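Local coordinates for protein aminopeptidase N (Francisella tularensis subsp. tularensis, PDB 5DLL) that is a zinc metallopeptidase of the M1 family that releases N-terminal amino acids, preferably alanine, from peptides and probably helps to break down intracellular peptides, at residues F714-L718 and A729-F733; Q753-A759 and F787-Q793. All coordinates share one frame; numbering follows the deposited sequence.

Contact 1 of 2, residues F714-L718 and A729-F733; sequences FTELL and AINEF
F714 and F733 stack face to face in an offset pair, with ring centroids 4.6 Å apart and planes only 17° from parallel. The slip between them is such that F733 CB, rather than the F733 ring, stands over the middle of the F714 ring: CB lies 4.3 Å from that centroid and 9° off the ring normal, a CH-pi contact. The F733 ring itself laps the rim, with its CD2 3.8 Å from F714 CD2. In F714, CG is anti to the backbone N (chi1 -175°), which carries the ring out toward helix 723-736. On the other face of the same ring sits L718 CD1, one turn further along its own segment and 4.0 Å above the F714 plane, so this phenyl is sandwiched between a leucine methyl and F733. A729 fills the edge: its CB is in the ring plane, 3.9 Å from F714 CD1. L717 CD2 also reaches A729 CB, at 3.8 Å. Beyond the ring, L718 CD2 meets I730 CG1 at 4.0 Å, the two side chains crossing at about a right angle. The segments belong to successive helices, 707-717 and 723-736, of the helical C-terminal domain of M1 aminopeptidases. Helix 741-752 packs against both, and W747 of that helix meets F733 nearly parallel while its NE1 bonds to I730 O. With backbone polar groups such as A729 O and F733 N paired inside their own helix, the two segments are held across the gap by apolar contact and ring stacking, most of the touching residues being buried.

Contact 2 of 2, residues Q753-A759 and F787-Q793; sequences QISHESA and FGANFLQ
The two segments come closest in backbone at Q753 and N790, whose CA atoms are 5.1 Å apart, and stay near one another to A759 and Q793, at 6.8 Å between CA atoms. Segment 753-759 links helices 741-752 and 759-767 and folds at its end into a type I beta turn, H756 to A759, in which A759 N bonds to H756 O. Segment 787-793 passes from helix 777-788 into helix 791-794, with N790 as N-cap. With CG anti to the backbone N (chi1 -180°), the N790 side chain extends toward 753-759, where ND2 donates to I754 O at 2.8 Å (N-H...O 149°), from well above the carbonyl plane. ND2 also bonds to A752 O, while OD1 weakly accepts from Q793 N, a capping bond. One asparagine thus ties a helix start to an interhelical loop in the C-terminal domain of ARM-type helical repeats. Q793, bent at chi2, lays its CG 3.8 Å from A759 CB and its amide against the H756 carbonyl without a hydrogen bond: OE1 is itself an acceptor and NE2 is poorly angled. F787 CE1 approaches A759 CB more loosely, at 4.5 Å. At the other end Q753 NE2 rests 3.7 Å from A789 CB.

Contacts 1 and 2 follow one another along the chain, their centres 15 Å apart in the C-terminal helical domain, and helix 741-752 lies between them in sequence. Its side chains pack on F714, L718, I730 and F733 of contact 1, and its end leads directly into 753-759 of contact 2. The two contacts also touch directly: L718 CD1 comes within 4.2 Å of I754 CG1. Thus an apolar helix pairing adjoins a loop junction of mixed character. Both lie on the same side of the chain's centre, their own centres about 30 Å and 27 Å from it, away from the zinc site of H309, H313 and E332.

Contact 1 of 2, residues F714-L718 and A729-F733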
# COMPACT_ATOMS: atom_id res chain seq x y z
N PHE A 714 -22.92 -14.27 -5.65
CA PHE A 714 -22.25 -15.55 -5.45
C PHE A 714 -21.87 -15.76 -3.98
O PHE A 714 -22.21 -16.79 -3.40
CB PHE A 714 -21.00 -15.65 -6.35
CG PHE A 714 -20.29 -16.99 -6.30
CD1 PHE A 714 -21.00 -18.19 -6.26
CD2 PHE A 714 -18.90 -17.04 -6.34
CE1 PHE A 714 -20.33 -19.41 -6.24
CE2 PHE A 714 -18.24 -18.26 -6.31
CZ PHE A 714 -18.95 -19.44 -6.26
N THR A 715 -21.19 -14.78 -3.39
CA THR A 715 -20.76 -14.85 -1.99
C THR A 715 -21.92 -15.18 -1.04
O THR A 715 -21.76 -16.00 -0.14
CB THR A 715 -20.12 -13.52 -1.53
OG1 THR A 715 -19.07 -13.14 -2.43
CG2 THR A 715 -19.55 -13.64 -0.11
N GLU A 716 -23.07 -14.55 -1.25
CA GLU A 716 -24.22 -14.72 -0.36
C GLU A 716 -24.96 -16.02 -0.66
O GLU A 716 -25.53 -16.64 0.24
CB GLU A 716 -25.17 -13.53 -0.47
CG GLU A 716 -24.52 -12.17 -0.25
CD GLU A 716 -23.95 -11.97 1.15
OE1 GLU A 716 -24.21 -12.80 2.04
OE2 GLU A 716 -23.23 -10.96 1.35
N LEU A 717 -24.93 -16.45 -1.92
CA LEU A 717 -25.49 -17.74 -2.32
C LEU A 717 -24.72 -18.90 -1.67
O LEU A 717 -25.26 -19.99 -1.49
CB LEU A 717 -25.49 -17.87 -3.85
CG LEU A 717 -26.77 -18.29 -4.60
CD1 LEU A 717 -28.03 -17.68 -3.99
CD2 LEU A 717 -26.65 -17.90 -6.07
N LEU A 718 -23.45 -18.67 -1.33
CA LEU A 718 -22.61 -19.66 -0.63
C LEU A 718 -22.90 -19.76 0.87
O LEU A 718 -22.47 -20.73 1.51
CB LEU A 718 -21.12 -19.37 -0.83
CG LEU A 718 -20.54 -19.47 -2.24
CD1 LEU A 718 -19.09 -18.99 -2.23
CD2 LEU A 718 -20.64 -20.88 -2.78
N ALA A 729 -24.49 -22.77 -7.81
CA ALA A 729 -23.83 -21.48 -7.97
C ALA A 729 -22.34 -21.64 -8.26
O ALA A 729 -21.77 -20.88 -9.04
CB ALA A 729 -24.04 -20.62 -6.73
N ILE A 730 -21.71 -22.63 -7.63
CA ILE A 730 -20.32 -22.96 -7.90
C ILE A 730 -20.16 -23.33 -9.37
O ILE A 730 -19.29 -22.80 -10.06
CB ILE A 730 -19.81 -24.10 -6.98
CG1 ILE A 730 -19.70 -23.61 -5.54
CG2 ILE A 730 -18.46 -24.62 -7.44
CD1 ILE A 730 -19.53 -24.71 -4.51
N ASN A 731 -21.02 -24.23 -9.85
CA ASN A 731 -20.98 -24.69 -11.24
C ASN A 731 -21.37 -23.60 -12.22
O ASN A 731 -20.66 -23.36 -13.20
CB ASN A 731 -21.92 -25.89 -11.43
CG ASN A 731 -21.55 -27.08 -10.57
OD1 ASN A 731 -20.43 -27.18 -10.06
ND2 ASN A 731 -22.50 -28.00 -10.40
N GLU A 732 -22.51 -22.96 -11.96
CA GLU A 732 -23.02 -21.86 -12.79
C GLU A 732 -21.97 -20.75 -12.94
O GLU A 732 -21.77 -20.25 -14.04
CB GLU A 732 -24.33 -21.28 -12.21
CG GLU A 732 -25.57 -22.15 -12.46
CD GLU A 732 -26.80 -21.72 -11.64
OE1 GLU A 732 -27.68 -22.58 -11.41
OE2 GLU A 732 -26.89 -20.55 -11.23
N PHE A 733 -21.30 -20.39 -11.85
CA PHE A 733 -20.24 -19.38 -11.89
C PHE A 733 -19.05 -19.86 -12.73
O PHE A 733 -18.51 -19.09 -13.53
CB PHE A 733 -19.78 -19.02 -10.47
CG PHE A 733 -18.95 -17.76 -10.39
CD1 PHE A 733 -17.59 -17.78 -10.67
CD2 PHE A 733 -19.52 -16.56 -10.01
CE1 PHE A 733 -16.82 -16.62 -10.58
CE2 PHE A 733 -18.76 -15.40 -9.92
CZ PHE A 733 -17.41 -15.43 -10.20

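Contact 2 of 2, residues Q753-A759 and F787-Q793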
# COMPACT_ATOMS: atom_id res chain seq x y z
N GLN A 753 -13.57 -19.53 1.28
CA GLN A 753 -14.15 -18.73 2.37
C GLN A 753 -15.52 -19.22 2.85
O GLN A 753 -16.12 -18.59 3.72
CB GLN A 753 -14.26 -17.27 1.92
CG GLN A 753 -12.93 -16.63 1.50
CD GLN A 753 -12.26 -15.85 2.61
OE1 GLN A 753 -12.89 -15.02 3.27
NE2 GLN A 753 -10.97 -16.09 2.81
N ILE A 754 -16.02 -20.33 2.31
CA ILE A 754 -17.32 -20.88 2.72
C ILE A 754 -17.35 -21.13 4.23
O ILE A 754 -16.44 -21.76 4.77
CB ILE A 754 -17.64 -22.21 2.00
CG1 ILE A 754 -17.97 -21.96 0.53
CG2 ILE A 754 -18.81 -22.93 2.67
CD1 ILE A 754 -17.87 -23.20 -0.34
N SER A 755 -18.39 -20.63 4.89
CA SER A 755 -18.61 -20.87 6.31
C SER A 755 -19.48 -22.11 6.49
O SER A 755 -20.69 -22.00 6.69
CB SER A 755 -19.27 -19.66 6.97
OG SER A 755 -18.39 -18.56 7.00
N HIS A 756 -18.85 -23.27 6.39
CA HIS A 756 -19.56 -24.54 6.51
C HIS A 756 -18.58 -25.68 6.75
O HIS A 756 -17.44 -25.63 6.28
CB HIS A 756 -20.40 -24.82 5.26
CG HIS A 756 -21.34 -25.98 5.40
ND1 HIS A 756 -21.25 -27.12 4.62
CD2 HIS A 756 -22.37 -26.20 6.25
CE1 HIS A 756 -22.19 -27.97 4.98
NE2 HIS A 756 -22.88 -27.44 5.96
N GLU A 757 -19.04 -26.71 7.46
CA GLU A 757 -18.22 -27.88 7.80
C GLU A 757 -17.37 -28.36 6.62
O GLU A 757 -16.17 -28.61 6.77
CB GLU A 757 -19.11 -29.04 8.26
CG GLU A 757 -19.88 -28.79 9.55
CD GLU A 757 -20.80 -29.95 9.92
OE1 GLU A 757 -20.27 -31.02 10.28
OE2 GLU A 757 -22.03 -29.78 9.86
N SER A 758 -17.99 -28.46 5.45
CA SER A 758 -17.37 -29.06 4.27
C SER A 758 -16.41 -28.15 3.50
O SER A 758 -16.03 -28.47 2.38
CB SER A 758 -18.46 -29.56 3.31
OG SER A 758 -19.17 -28.47 2.75
N ALA A 759 -16.01 -27.03 4.10
CA ALA A 759 -15.10 -26.07 3.45
C ALA A 759 -13.76 -26.72 3.09
O ALA A 759 -13.26 -26.56 1.98
CB ALA A 759 -14.88 -24.87 4.35
N PHE A 787 -8.10 -19.99 2.30
CA PHE A 787 -8.54 -20.92 3.35
C PHE A 787 -7.93 -20.57 4.70
O PHE A 787 -8.57 -20.72 5.73
CB PHE A 787 -8.21 -22.37 2.99
CG PHE A 787 -8.68 -23.35 4.03
CD1 PHE A 787 -10.03 -23.64 4.16
CD2 PHE A 787 -7.78 -23.96 4.90
CE1 PHE A 787 -10.48 -24.53 5.13
CE2 PHE A 787 -8.22 -24.84 5.86
CZ PHE A 787 -9.57 -25.13 5.98
N GLY A 788 -6.69 -20.09 4.68
CA GLY A 788 -6.03 -19.62 5.90
C GLY A 788 -6.69 -18.39 6.51
O GLY A 788 -6.55 -18.14 7.71
N ALA A 789 -7.39 -17.61 5.68
CA ALA A 789 -8.15 -16.44 6.13
C ALA A 789 -9.61 -16.75 6.49
O ALA A 789 -10.32 -15.88 6.99
CB ALA A 789 -8.10 -15.34 5.08
N ASN A 790 -10.06 -17.98 6.21
CA ASN A 790 -11.37 -18.47 6.64
C ASN A 790 -11.28 -18.88 8.10
O ASN A 790 -10.91 -20.01 8.42
CB ASN A 790 -11.79 -19.66 5.76
CG ASN A 790 -13.16 -20.23 6.13
OD1 ASN A 790 -13.63 -20.09 7.26
ND2 ASN A 790 -13.79 -20.91 5.17
N PHE A 791 -11.65 -17.96 8.99
CA PHE A 791 -11.37 -18.08 10.43
C PHE A 791 -11.89 -19.36 11.09
O PHE A 791 -11.11 -20.16 11.59
CB PHE A 791 -11.90 -16.85 11.17
CG PHE A 791 -11.34 -16.69 12.56
CD1 PHE A 791 -10.06 -16.20 12.75
CD2 PHE A 791 -12.11 -17.02 13.67
CE1 PHE A 791 -9.54 -16.04 14.02
CE2 PHE A 791 -11.60 -16.85 14.95
CZ PHE A 791 -10.31 -16.37 15.13
N LEU A 792 -13.21 -19.55 11.08
CA LEU A 792 -13.83 -20.71 11.75
C LEU A 792 -13.28 -22.06 11.28
O LEU A 792 -12.99 -22.94 12.10
CB LEU A 792 -15.36 -20.67 11.55
CG LEU A 792 -16.18 -21.88 12.01
CD1 LEU A 792 -15.88 -22.27 13.45
CD2 LEU A 792 -17.66 -21.60 11.82
N GLN A 793 -13.13 -22.21 9.96
CA GLN A 793 -12.82 -23.51 9.35
C GLN A 793 -11.33 -23.87 9.37
O GLN A 793 -10.98 -25.05 9.54
CB GLN A 793 -13.35 -23.54 7.91
CG GLN A 793 -14.86 -23.39 7.81
CD GLN A 793 -15.61 -24.48 8.56
OE1 GLN A 793 -15.20 -25.65 8.55
NE2 GLN A 793 -16.69 -24.11 9.23